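Local coordinates for protein oxygenase-reductase (Streptomyces fradiae, PDB 4OSP) that probably reduces the C-6 ketone of angucyclinones with NADPH during urdamycin biosynthesis, this chain being the C-terminal reductase domain of a longer protein, at residues A19-S24 and I34-E39; F69-E74 and H82-A87; H183-L188 and W248-Y253; P200-T203 and V209-N212. All blocks are in the same frame, centred on the assembly; numbering follows the deposited sequence.

Contact 1: residues A19-S24 and I34-E39; sequences ALVTGS and IRLARE
A19 on strand 18-21 and L36 on helix 27-38 mark where the two backbones come nearest, 7.8 Å between their CA atoms, so side chains alone bridge the gap. One methyl does the bridging: L36 CD1 reaches down between two strand residues, lying 3.8 Å from V21 CG2 and 4.0 Å from A19 CB. The strand alternation explains the choice of partners, since A19 and V21 direct their CB atoms at the helix while L20, between them, points to the other side of the sheet. V21 holds CG1 anti to its backbone N (chi1 -171°), which leaves CG2 as the branch offered to L36; the two side chains cross obliquely. All three residues are buried, and no hydrogen bond spans the segments. The sheet floor continues beneath them, with A19 also touching I103 and V21 touching V105.

Within 34-39, R35 and E39, four residues apart, form a side-on salt bridge. R35 NE lies 3.0 Å and R35 NH2 2.8 Å from the same oxygen, E39 OE2, which lies close to the guanidinium plane. R35 NH1 also forms salt bridges with D236 of its own chain and with D245 of a second subunit, tying this end of the helix to the subunit interface.

Strand, turn and helix make the first beta-alpha unit of a Rossmann fold. The turn begins with T22 and the NADP(+)-binding G23, the start of the glycine-rich TGxxxGxG signature of short-chain dehydrogenases/reductases.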
loop_
_atom_site.group_PDB
_atom_site.type_symbol
_atom_site.label_atom_id
_atom_site.label_comp_id
_atom_site.label_asym_id
_atom_site.label_seq_id
_atom_site.Cartn_x
_atom_site.Cartn_y
_atom_site.Cartn_z
ATOM N N ALA B 19 3.656 -28.511 12.458
ATOM C CA ALA B 19 4.096 -27.134 12.324
ATOM C C ALA B 19 5.452 -26.902 12.987
ATOM O O ALA B 19 5.846 -27.629 13.899
ATOM C CB ALA B 19 3.043 -26.197 12.912
ATOM N N LEU B 20 6.171 -25.896 12.501
ATOM C CA LEU B 20 7.366 -25.390 13.169
ATOM C C LEU B 20 7.165 -23.907 13.391
ATOM O O LEU B 20 6.794 -23.176 12.472
ATOM C CB LEU B 20 8.600 -25.593 12.286
ATOM C CG LEU B 20 9.844 -24.748 12.623
ATOM C CD1 LEU B 20 10.467 -25.169 13.936
ATOM C CD2 LEU B 20 10.885 -24.792 11.516
ATOM N N VAL B 21 7.403 -23.459 14.613
ATOM C CA VAL B 21 7.376 -22.038 14.912
ATOM C C VAL B 21 8.760 -21.688 15.424
ATOM O O VAL B 21 9.204 -22.251 16.405
ATOM C CB VAL B 21 6.279 -21.725 15.962
ATOM C CG1 VAL B 21 6.085 -20.233 16.139
ATOM C CG2 VAL B 21 4.957 -22.372 15.556
ATOM N N THR B 22 9.470 -20.811 14.726
ATOM C CA THR B 22 10.814 -20.434 15.165
ATOM C C THR B 22 10.738 -19.429 16.294
ATOM O O THR B 22 9.761 -18.692 16.398
ATOM C CB THR B 22 11.701 -19.884 14.018
ATOM O OG1 THR B 22 11.108 -18.712 13.448
ATOM C CG2 THR B 22 11.903 -20.937 12.943
ATOM N N GLY B 23 11.760 -19.419 17.153
ATOM C CA GLY B 23 11.809 -18.515 18.316
ATOM C C GLY B 23 10.566 -18.672 19.162
ATOM O O GLY B 23 9.872 -17.710 19.464
ATOM N N SER B 24 10.315 -19.905 19.559
ATOM C CA SER B 24 9.004 -20.341 19.986
ATOM C C SER B 24 8.912 -20.570 21.515
ATOM O O SER B 24 7.927 -21.144 22.020
ATOM C CB SER B 24 8.694 -21.640 19.252
ATOM O OG SER B 24 7.316 -21.866 19.208
ATOM N N ILE B 34 1.351 -22.550 21.031
ATOM C CA ILE B 34 0.235 -23.002 21.866
ATOM C C ILE B 34 -1.107 -23.062 21.107
ATOM O O ILE B 34 -1.831 -24.066 21.185
ATOM C CB ILE B 34 0.128 -22.158 23.165
ATOM C CG1 ILE B 34 1.296 -22.497 24.108
ATOM C CG2 ILE B 34 -1.222 -22.367 23.855
ATOM C CD1 ILE B 34 1.520 -21.495 25.233
ATOM N N ARG B 35 -1.431 -22.008 20.359
ATOM C CA ARG B 35 -2.716 -21.972 19.655
ATOM C C ARG B 35 -2.802 -23.029 18.539
ATOM O O ARG B 35 -3.840 -23.680 18.370
ATOM C CB ARG B 35 -3.042 -20.554 19.126
ATOM C CG ARG B 35 -4.365 -20.451 18.359
ATOM C CD ARG B 35 -5.563 -20.758 19.248
ATOM N NE ARG B 35 -6.786 -21.065 18.493
ATOM C CZ ARG B 35 -7.760 -20.186 18.264
ATOM N NH1 ARG B 35 -7.658 -18.939 18.715
ATOM N NH2 ARG B 35 -8.840 -20.548 17.590
ATOM N N LEU B 36 -1.710 -23.199 17.791
ATOM C CA LEU B 36 -1.635 -24.245 16.766
ATOM C C LEU B 36 -1.864 -25.641 17.348
ATOM O O LEU B 36 -2.701 -26.395 16.849
ATOM C CB LEU B 36 -0.301 -24.178 16.007
ATOM C CG LEU B 36 -0.076 -22.922 15.157
ATOM C CD1 LEU B 36 1.318 -22.926 14.535
ATOM C CD2 LEU B 36 -1.149 -22.746 14.091
ATOM N N ALA B 37 -1.144 -25.959 18.425
ATOM C CA ALA B 37 -1.313 -27.235 19.144
ATOM C C ALA B 37 -2.747 -27.458 19.615
ATOM O O ALA B 37 -3.302 -28.551 19.452
ATOM C CB ALA B 37 -0.351 -27.321 20.322
ATOM N N ARG B 38 -3.343 -26.416 20.188
ATOM C CA ARG B 38 -4.731 -26.473 20.611
ATOM C C ARG B 38 -5.648 -26.901 19.473
ATOM O O ARG B 38 -6.576 -27.685 19.681
ATOM C CB ARG B 38 -5.180 -25.127 21.173
ATOM C CG ARG B 38 -6.640 -25.096 21.602
ATOM C CD ARG B 38 -6.946 -23.830 22.371
ATOM N NE ARG B 38 -5.973 -23.624 23.436
ATOM C CZ ARG B 38 -5.482 -22.439 23.775
ATOM N NH1 ARG B 38 -5.865 -21.351 23.111
ATOM N NH2 ARG B 38 -4.598 -22.343 24.762
ATOM N N GLU B 39 -5.381 -26.399 18.271
ATOM C CA GLU B 39 -6.211 -26.737 17.112
ATOM C C GLU B 39 -5.947 -28.146 16.565
ATOM O O GLU B 39 -6.630 -28.591 15.629
ATOM C CB GLU B 39 -6.064 -25.688 15.998
ATOM C CG GLU B 39 -6.581 -24.297 16.348
ATOM C CD GLU B 39 -8.076 -24.262 16.664
ATOM O OE1 GLU B 39 -8.836 -25.152 16.199
ATOM O OE2 GLU B 39 -8.493 -23.330 17.382
#

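Contact 2: residues F69-E74 and H82-A87; sequences FSVLAE and HELFLA
V71, on strand 67-72, turns its CB toward helix 80-96, and both of its methyls reach the helix. CG1 stands anti to the backbone N (chi1 159°) and meets two residues: L84 CD1 at 3.6 Å, with the side chains crossing at about a right angle, and A87 CB at 3.9 Å. CG2, the other branch, reaches only the A87 end, 4.1 Å from A87 CB. V71 thus fits against residues on successive turns of the helix.

The helix runs back along the strand, 7.8 Å away between axes and 156° from it in direction, as expected where a Rossmann-fold strand is followed by the helix that returns along the sheet. E74, which binds NADP(+), lies in the turn joining them.

Nearer that turn, A73 comes close to the helix backbone itself: A73 CB is 3.6 Å from L84 N and 3.9 Å from L84 CB. L84 also touches H46 on strand 42-47 and I138 on helix 121-142. E83 brings its CB near A73 but bends away, and its OE2 receives H82 ND1 at 3.2 Å; the donor stands above the carboxylate plane, while the oxygen lies in the imidazole plane.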
loop_
_atom_site.group_PDB
_atom_site.type_symbol
_atom_site.label_atom_id
_atom_site.label_comp_id
_atom_site.label_asym_id
_atom_site.label_seq_id
_atom_site.Cartn_x
_atom_site.Cartn_y
_atom_site.Cartn_z
ATOM N N PHE B 69 7.267 -30.959 20.474
ATOM C CA PHE B 69 8.634 -31.264 20.889
ATOM C C PHE B 69 9.555 -30.059 20.700
ATOM O O PHE B 69 9.282 -29.186 19.877
ATOM C CB PHE B 69 9.181 -32.515 20.172
ATOM C CG PHE B 69 9.347 -32.360 18.674
ATOM C CD1 PHE B 69 8.271 -32.560 17.809
ATOM C CD2 PHE B 69 10.595 -32.069 18.124
ATOM C CE1 PHE B 69 8.427 -32.440 16.434
ATOM C CE2 PHE B 69 10.755 -31.950 16.747
ATOM C CZ PHE B 69 9.668 -32.135 15.900
ATOM N N SER B 70 10.641 -30.005 21.459
ATOM C CA SER B 70 11.564 -28.886 21.331
ATOM C C SER B 70 12.688 -29.141 20.312
ATOM O O SER B 70 13.033 -30.282 20.003
ATOM C CB SER B 70 12.122 -28.460 22.693
ATOM O OG SER B 70 12.898 -29.486 23.277
ATOM N N VAL B 71 13.225 -28.052 19.779
ATOM C CA VAL B 71 14.284 -28.094 18.791
ATOM C C VAL B 71 15.259 -26.958 19.096
ATOM O O VAL B 71 14.869 -25.791 19.170
ATOM C CB VAL B 71 13.709 -27.946 17.362
ATOM C CG1 VAL B 71 14.780 -27.489 16.388
ATOM C CG2 VAL B 71 13.081 -29.255 16.903
ATOM N N LEU B 72 16.520 -27.313 19.295
ATOM C CA LEU B 72 17.563 -26.343 19.594
ATOM C C LEU B 72 18.385 -26.062 18.341
ATOM O O LEU B 72 18.865 -26.989 17.681
ATOM C CB LEU B 72 18.471 -26.886 20.701
ATOM C CG LEU B 72 19.226 -25.903 21.606
ATOM C CD1 LEU B 72 18.289 -24.834 22.164
ATOM C CD2 LEU B 72 19.914 -26.656 22.745
ATOM N N ALA B 73 18.523 -24.784 17.998
ATOM C CA ALA B 73 19.399 -24.378 16.899
ATOM C C ALA B 73 19.573 -22.874 16.893
ATOM O O ALA B 73 18.611 -22.134 16.676
ATOM C CB ALA B 73 18.843 -24.850 15.567
ATOM N N GLU B 74 20.797 -22.422 17.140
ATOM C CA GLU B 74 21.093 -21.001 17.143
ATOM C C GLU B 74 20.995 -20.449 15.724
ATOM O O GLU B 74 21.701 -20.904 14.825
ATOM C CB GLU B 74 22.492 -20.741 17.709
ATOM C CG GLU B 74 22.740 -19.282 18.081
ATOM C CD GLU B 74 24.181 -18.996 18.479
ATOM O OE1 GLU B 74 24.923 -19.951 18.821
ATOM O OE2 GLU B 74 24.574 -17.803 18.454
ATOM N N HIS B 82 21.048 -26.056 8.905
ATOM C CA HIS B 82 21.422 -27.466 9.000
ATOM C C HIS B 82 20.958 -28.126 10.305
ATOM O O HIS B 82 20.260 -29.148 10.287
ATOM C CB HIS B 82 22.931 -27.619 8.844
ATOM C CG HIS B 82 23.381 -29.042 8.778
ATOM N ND1 HIS B 82 24.028 -29.668 9.823
ATOM C CD2 HIS B 82 23.247 -29.972 7.806
ATOM C CE1 HIS B 82 24.281 -30.918 9.492
ATOM N NE2 HIS B 82 23.814 -31.129 8.275
ATOM N N GLU B 83 21.339 -27.539 11.431
ATOM C CA GLU B 83 20.986 -28.106 12.735
ATOM C C GLU B 83 19.474 -28.072 12.956
ATOM O O GLU B 83 18.871 -29.079 13.355
ATOM C CB GLU B 83 21.727 -27.391 13.883
ATOM C CG GLU B 83 23.246 -27.399 13.753
ATOM C CD GLU B 83 23.849 -28.807 13.716
ATOM O OE1 GLU B 83 23.418 -29.684 14.504
ATOM O OE2 GLU B 83 24.766 -29.036 12.900
ATOM N N LEU B 84 18.856 -26.924 12.678
ATOM C CA LEU B 84 17.403 -26.808 12.803
ATOM C C LEU B 84 16.705 -28.010 12.157
ATOM O O LEU B 84 15.935 -28.715 12.812
ATOM C CB LEU B 84 16.906 -25.494 12.190
ATOM C CG LEU B 84 15.393 -25.226 12.095
ATOM C CD1 LEU B 84 14.658 -25.459 13.408
ATOM C CD2 LEU B 84 15.151 -23.798 11.619
ATOM N N PHE B 85 16.991 -28.264 10.887
ATOM C CA PHE B 85 16.240 -29.270 10.160
ATOM C C PHE B 85 16.645 -30.706 10.493
ATOM O O PHE B 85 15.822 -31.608 10.424
ATOM C CB PHE B 85 16.269 -28.991 8.654
ATOM C CG PHE B 85 15.335 -27.888 8.230
ATOM C CD1 PHE B 85 15.690 -26.551 8.401
ATOM C CD2 PHE B 85 14.086 -28.186 7.690
ATOM C CE1 PHE B 85 14.829 -25.534 8.027
ATOM C CE2 PHE B 85 13.226 -27.174 7.303
ATOM C CZ PHE B 85 13.596 -25.843 7.473
ATOM N N LEU B 86 17.898 -30.910 10.886
ATOM C CA LEU B 86 18.326 -32.201 11.428
ATOM C C LEU B 86 17.429 -32.580 12.601
ATOM O O LEU B 86 16.836 -33.674 12.627
ATOM C CB LEU B 86 19.778 -32.124 11.887
ATOM C CG LEU B 86 20.570 -33.417 12.099
ATOM C CD1 LEU B 86 20.851 -34.120 10.770
ATOM C CD2 LEU B 86 21.879 -33.107 12.820
ATOM N N ALA B 87 17.302 -31.657 13.549
ATOM C CA ALA B 87 16.475 -31.869 14.734
ATOM C C ALA B 87 14.990 -31.933 14.367
ATOM O O ALA B 87 14.253 -32.791 14.860
ATOM C CB ALA B 87 16.739 -30.779 15.763
#

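Contact 3: residues H183-L188 and W248-Y253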
loop_
_atom_site.group_PDB
_atom_site.type_symbol
_atom_site.label_atom_id
_atom_site.label_comp_id
_atom_site.label_asym_id
_atom_site.label_seq_id
_atom_site.Cartn_x
_atom_site.Cartn_y
_atom_site.Cartn_z
ATOM N N HIS B 183 7.051 -12.759 -3.155
ATOM C CA HIS B 183 7.616 -13.544 -4.245
ATOM C C HIS B 183 7.412 -15.055 -4.085
ATOM O O HIS B 183 7.074 -15.745 -5.056
ATOM C CB HIS B 183 9.072 -13.162 -4.430
ATOM C CG HIS B 183 9.273 -11.681 -4.519
ATOM N ND1 HIS B 183 9.028 -10.965 -5.674
ATOM C CD2 HIS B 183 9.632 -10.772 -3.584
ATOM C CE1 HIS B 183 9.252 -9.686 -5.449
ATOM N NE2 HIS B 183 9.600 -9.539 -4.185
ATOM N N PHE B 184 7.553 -15.563 -2.865
ATOM C CA PHE B 184 7.239 -16.966 -2.625
ATOM C C PHE B 184 5.772 -17.310 -2.771
ATOM O O PHE B 184 5.433 -18.462 -3.057
ATOM C CB PHE B 184 7.771 -17.455 -1.282
ATOM C CG PHE B 184 9.169 -17.944 -1.344
ATOM C CD1 PHE B 184 9.459 -19.157 -1.939
ATOM C CD2 PHE B 184 10.208 -17.185 -0.838
ATOM C CE1 PHE B 184 10.758 -19.621 -2.008
ATOM C CE2 PHE B 184 11.517 -17.637 -0.916
ATOM C CZ PHE B 184 11.792 -18.855 -1.506
ATOM N N ALA B 185 4.893 -16.337 -2.566
ATOM C CA ALA B 185 3.458 -16.572 -2.779
ATOM C C ALA B 185 3.205 -16.808 -4.268
ATOM O O ALA B 185 2.446 -17.714 -4.661
ATOM C CB ALA B 185 2.638 -15.391 -2.277
ATOM N N LYS B 186 3.838 -15.990 -5.094
ATOM C CA LYS B 186 3.808 -16.194 -6.528
ATOM C C LYS B 186 4.477 -17.523 -6.881
ATOM O O LYS B 186 3.925 -18.329 -7.641
ATOM C CB LYS B 186 4.510 -15.030 -7.239
ATOM C CG LYS B 186 4.663 -15.198 -8.745
ATOM C CD LYS B 186 3.335 -14.983 -9.427
ATOM C CE LYS B 186 3.442 -15.088 -10.936
ATOM N NZ LYS B 186 2.114 -15.496 -11.479
ATOM N N HIS B 187 5.657 -17.759 -6.311
ATOM C CA HIS B 187 6.452 -18.936 -6.665
ATOM C C HIS B 187 5.698 -20.216 -6.335
ATOM O O HIS B 187 5.706 -21.157 -7.123
ATOM C CB HIS B 187 7.806 -18.916 -5.944
ATOM C CG HIS B 187 8.766 -19.968 -6.421
ATOM N ND1 HIS B 187 9.215 -20.036 -7.727
ATOM C CD2 HIS B 187 9.373 -20.985 -5.760
ATOM C CE1 HIS B 187 10.046 -21.056 -7.851
ATOM N NE2 HIS B 187 10.161 -21.647 -6.671
ATOM N N LEU B 188 5.018 -20.230 -5.185
ATOM C CA LEU B 188 4.422 -21.461 -4.667
ATOM C C LEU B 188 2.945 -21.637 -5.021
ATOM O O LEU B 188 2.287 -22.534 -4.494
ATOM C CB LEU B 188 4.630 -21.559 -3.153
ATOM C CG LEU B 188 6.091 -21.519 -2.659
ATOM C CD1 LEU B 188 6.161 -21.531 -1.134
ATOM C CD2 LEU B 188 6.898 -22.673 -3.248
ATOM N N TRP B 248 -7.755 -18.844 0.576
ATOM C CA TRP B 248 -7.888 -17.902 -0.532
ATOM C C TRP B 248 -7.173 -16.582 -0.240
ATOM O O TRP B 248 -7.348 -15.606 -0.964
ATOM C CB TRP B 248 -9.375 -17.691 -0.898
ATOM C CG TRP B 248 -9.623 -17.201 -2.320
ATOM C CD1 TRP B 248 -10.357 -16.100 -2.695
ATOM C CD2 TRP B 248 -9.147 -17.797 -3.543
ATOM N NE1 TRP B 248 -10.358 -15.977 -4.066
ATOM C CE2 TRP B 248 -9.622 -16.999 -4.609
ATOM C CE3 TRP B 248 -8.359 -18.923 -3.838
ATOM C CZ2 TRP B 248 -9.327 -17.285 -5.948
ATOM C CZ3 TRP B 248 -8.071 -19.211 -5.168
ATOM C CH2 TRP B 248 -8.553 -18.398 -6.204
ATOM N N ILE B 249 -6.353 -16.569 0.814
ATOM C CA ILE B 249 -5.488 -15.427 1.109
ATOM C C ILE B 249 -4.017 -15.817 0.935
ATOM O O ILE B 249 -3.502 -16.700 1.640
ATOM C CB ILE B 249 -5.704 -14.891 2.546
ATOM C CG1 ILE B 249 -7.172 -14.493 2.766
ATOM C CG2 ILE B 249 -4.770 -13.717 2.836
ATOM C CD1 ILE B 249 -7.509 -14.245 4.225
ATOM N N THR B 250 -3.344 -15.161 0.001
ATOM C CA THR B 250 -1.902 -15.338 -0.149
ATOM C C THR B 250 -1.176 -14.073 -0.617
ATOM O O THR B 250 -1.775 -13.195 -1.235
ATOM C CB THR B 250 -1.559 -16.537 -1.052
ATOM O OG1 THR B 250 -0.177 -16.872 -0.882
ATOM C CG2 THR B 250 -1.853 -16.215 -2.507
ATOM N N GLY B 251 0.109 -13.982 -0.298
ATOM C CA GLY B 251 0.913 -12.832 -0.677
ATOM C C GLY B 251 0.569 -11.552 0.062
ATOM O O GLY B 251 1.026 -10.475 -0.314
ATOM N N SER B 252 -0.232 -11.656 1.116
ATOM C CA SER B 252 -0.745 -10.464 1.774
ATOM C C SER B 252 -0.149 -10.250 3.159
ATOM O O SER B 252 0.616 -11.078 3.656
ATOM C CB SER B 252 -2.275 -10.496 1.842
ATOM O OG SER B 252 -2.715 -11.431 2.805
ATOM N N TYR B 253 -0.504 -9.117 3.761
ATOM C CA TYR B 253 0.016 -8.686 5.046
ATOM C C TYR B 253 -1.187 -8.474 5.982
ATOM O O TYR B 253 -2.071 -7.684 5.691
ATOM C CB TYR B 253 0.830 -7.392 4.853
ATOM C CG TYR B 253 1.352 -6.737 6.133
ATOM C CD1 TYR B 253 0.537 -5.883 6.881
ATOM C CD2 TYR B 253 2.684 -6.943 6.575
ATOM C CE1 TYR B 253 1.005 -5.270 8.032
ATOM C CE2 TYR B 253 3.153 -6.341 7.740
ATOM C CZ TYR B 253 2.305 -5.507 8.464
ATOM O OH TYR B 253 2.743 -4.880 9.618
HETATM O O HOH W 1 0.594 -18.811 -2.624
#
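Near its C-terminal end, helix 168-187 of the Rossmann-type reductase fold is set by A185 against T250 and G251, in the loop that leads into strand 253-256. The approach is close: A185 and G251 have CA atoms 5.0 Å apart, and A185 CB is 3.5 Å from G251 CA, tighter than usual for two carbons. G251 has positive phi (70°) and no side chain to hold the helix off.

A185 CB also lies 3.5 Å from T250 OG1. The T250 hydroxyl stands anti to its backbone N (chi1 -165°), on the helix side, and is used twice. It accepts from V195 N on strand 194-204, and it donates to a water at 2.7 Å. That water in turn donates to A185 O at 3.0 Å, so a chain of hydrogen bonds links the strand backbone through the threonine and the water to a carbonyl of the helix. No direct hydrogen bond joins the two segments.

The region is also lined by other subunits. T250 packs on G259 of a second subunit, while H187 NE2 bonds to E117 OE2 and H183 ND1 to N164 N, both of a third subunit. Away from the cofactor residues, this is a helix-to-loop junction within the Rossmann fold, lying where the chains of the four-chain assembly meet.

Contact 4: residues P200-T203 and V209-N212; sequences PGIT and VFDN
F210 points the far end of its ring at the backbone of T203. Its CZ lies 3.2 Å from T203 O and 3.7 Å from T203 C, with CE2 also 3.7 Å from T203 O; the oxygen approaches the ring obliquely. I202 adds a looser touch, CG2 at 4.4 Å from F210 CE1, arriving at the ring edge near its plane. The backbones stay well apart, 9.4 Å between T203 CA and F210 CA, so the F210 ring covers most of the gap. It can do so because CG is anti to the carbonyl carbon (chi1 -65°), directing the phenyl group from the short 3-10 turn toward T203. No hydrogen bond crosses between the segments.

P200 and G201 form the Pro-Gly element found in short-chain dehydrogenases/reductases where the strand leading to the cofactor approaches the site; here they fall within strand 194-204, which is interrupted by a bulge or short loop. The residues that follow commonly form a loop and helix beside the substrate cleft. T203 binds NADP(+), as does N205, whose side chain touches F210.

What positions these groups lies one layer out. T203 turns its CB away from F210, and T203 OG1 donates to G201 O at 2.9 Å, a local bond between residues two apart in the chain; the hydroxyl stands above the carbonyl plane, 56° out of it. The T203 side chain also rests on I28, another NADP(+)-binding residue. At the other end, N212 is the N-cap of helix 213-220, its OD1 accepting from A215 N. From that helix M219 touches both I202 and F210.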
loop_
_atom_site.group_PDB
_atom_site.type_symbol
_atom_site.label_atom_id
_atom_site.label_comp_id
_atom_site.label_asym_id
_atom_site.label_seq_id
_atom_site.Cartn_x
_atom_site.Cartn_y
_atom_site.Cartn_z
ATOM N N PRO B 200 2.683 -7.486 13.908
ATOM C CA PRO B 200 2.269 -7.108 15.266
ATOM C C PRO B 200 2.373 -5.593 15.487
ATOM O O PRO B 200 3.072 -4.901 14.742
ATOM C CB PRO B 200 3.287 -7.825 16.165
ATOM C CG PRO B 200 4.056 -8.759 15.279
ATOM C CD PRO B 200 3.973 -8.190 13.897
ATOM N N GLY B 201 1.657 -5.087 16.480
ATOM C CA GLY B 201 1.963 -3.785 17.051
ATOM C C GLY B 201 2.754 -4.005 18.328
ATOM O O GLY B 201 3.449 -5.016 18.474
ATOM N N ILE B 202 2.638 -3.076 19.267
ATOM C CA ILE B 202 3.254 -3.256 20.575
ATOM C C ILE B 202 2.539 -4.378 21.318
ATOM O O ILE B 202 1.314 -4.389 21.429
ATOM C CB ILE B 202 3.224 -1.957 21.403
ATOM C CG1 ILE B 202 3.873 -0.815 20.614
ATOM C CG2 ILE B 202 3.933 -2.167 22.733
ATOM C CD1 ILE B 202 3.255 0.534 20.886
ATOM N N THR B 203 3.311 -5.332 21.811
ATOM C CA THR B 203 2.725 -6.509 22.413
ATOM C C THR B 203 3.378 -6.828 23.750
ATOM O O THR B 203 4.605 -6.882 23.862
ATOM C CB THR B 203 2.805 -7.719 21.461
ATOM O OG1 THR B 203 2.552 -7.285 20.121
ATOM C CG2 THR B 203 1.779 -8.777 21.842
ATOM N N VAL B 209 8.960 -4.289 31.795
ATOM C CA VAL B 209 8.520 -3.041 31.175
ATOM C C VAL B 209 7.013 -2.867 31.340
ATOM O O VAL B 209 6.536 -1.765 31.628
ATOM C CB VAL B 209 8.854 -2.989 29.672
ATOM C CG1 VAL B 209 8.783 -1.548 29.174
ATOM C CG2 VAL B 209 10.222 -3.606 29.397
ATOM N N PHE B 210 6.281 -3.970 31.178
ATOM C CA PHE B 210 4.816 -3.962 31.212
ATOM C C PHE B 210 4.224 -3.975 32.625
ATOM O O PHE B 210 3.003 -3.984 32.796
ATOM C CB PHE B 210 4.254 -5.113 30.363
ATOM C CG PHE B 210 4.563 -4.985 28.897
ATOM C CD1 PHE B 210 3.775 -4.186 28.073
ATOM C CD2 PHE B 210 5.657 -5.641 28.343
ATOM C CE1 PHE B 210 4.066 -4.051 26.722
ATOM C CE2 PHE B 210 5.954 -5.509 26.995
ATOM C CZ PHE B 210 5.160 -4.709 26.184
ATOM N N ASP B 211 5.092 -3.956 33.632
ATOM C CA ASP B 211 4.649 -3.858 35.020
ATOM C C ASP B 211 4.374 -2.413 35.418
ATOM O O ASP B 211 3.589 -2.160 36.331
ATOM C CB ASP B 211 5.668 -4.495 35.971
ATOM C CG ASP B 211 5.753 -6.005 35.809
ATOM O OD1 ASP B 211 4.693 -6.653 35.659
ATOM O OD2 ASP B 211 6.879 -6.546 35.834
ATOM N N ASN B 212 5.022 -1.474 34.728
ATOM C CA ASN B 212 4.781 -0.046 34.942
ATOM C C ASN B 212 3.553 0.464 34.177
ATOM O O ASN B 212 3.599 0.596 32.951
ATOM C CB ASN B 212 6.020 0.778 34.566
ATOM C CG ASN B 212 5.745 2.275 34.543
ATOM O OD1 ASN B 212 6.104 2.963 33.592
ATOM N ND2 ASN B 212 5.098 2.782 35.587
#

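Overall arrangement
Contacts 1 and 2 touch although strand 42-47 separates their strands in the parallel sheet: their centres are 15 Å apart, and L20 CD1 of contact 1 meets L84 CD1 of contact 2 at 4.2 Å. Contact 4 reaches the same sheet, its nearest atoms about 11 Å from contact 1. These three contacts contain NADP(+)-binding residues, G23, E74 and T203 respectively, so they border the cofactor site from different elements. Contact 3 holds no cofactor residue; its nearest atoms are about 14 Å from contact 1 and 12 Å from contact 2. Contact 4 is nested within the loop that contact 3 closes, and their nearest atoms come within about 5 Å, although their centres are 30 Å apart.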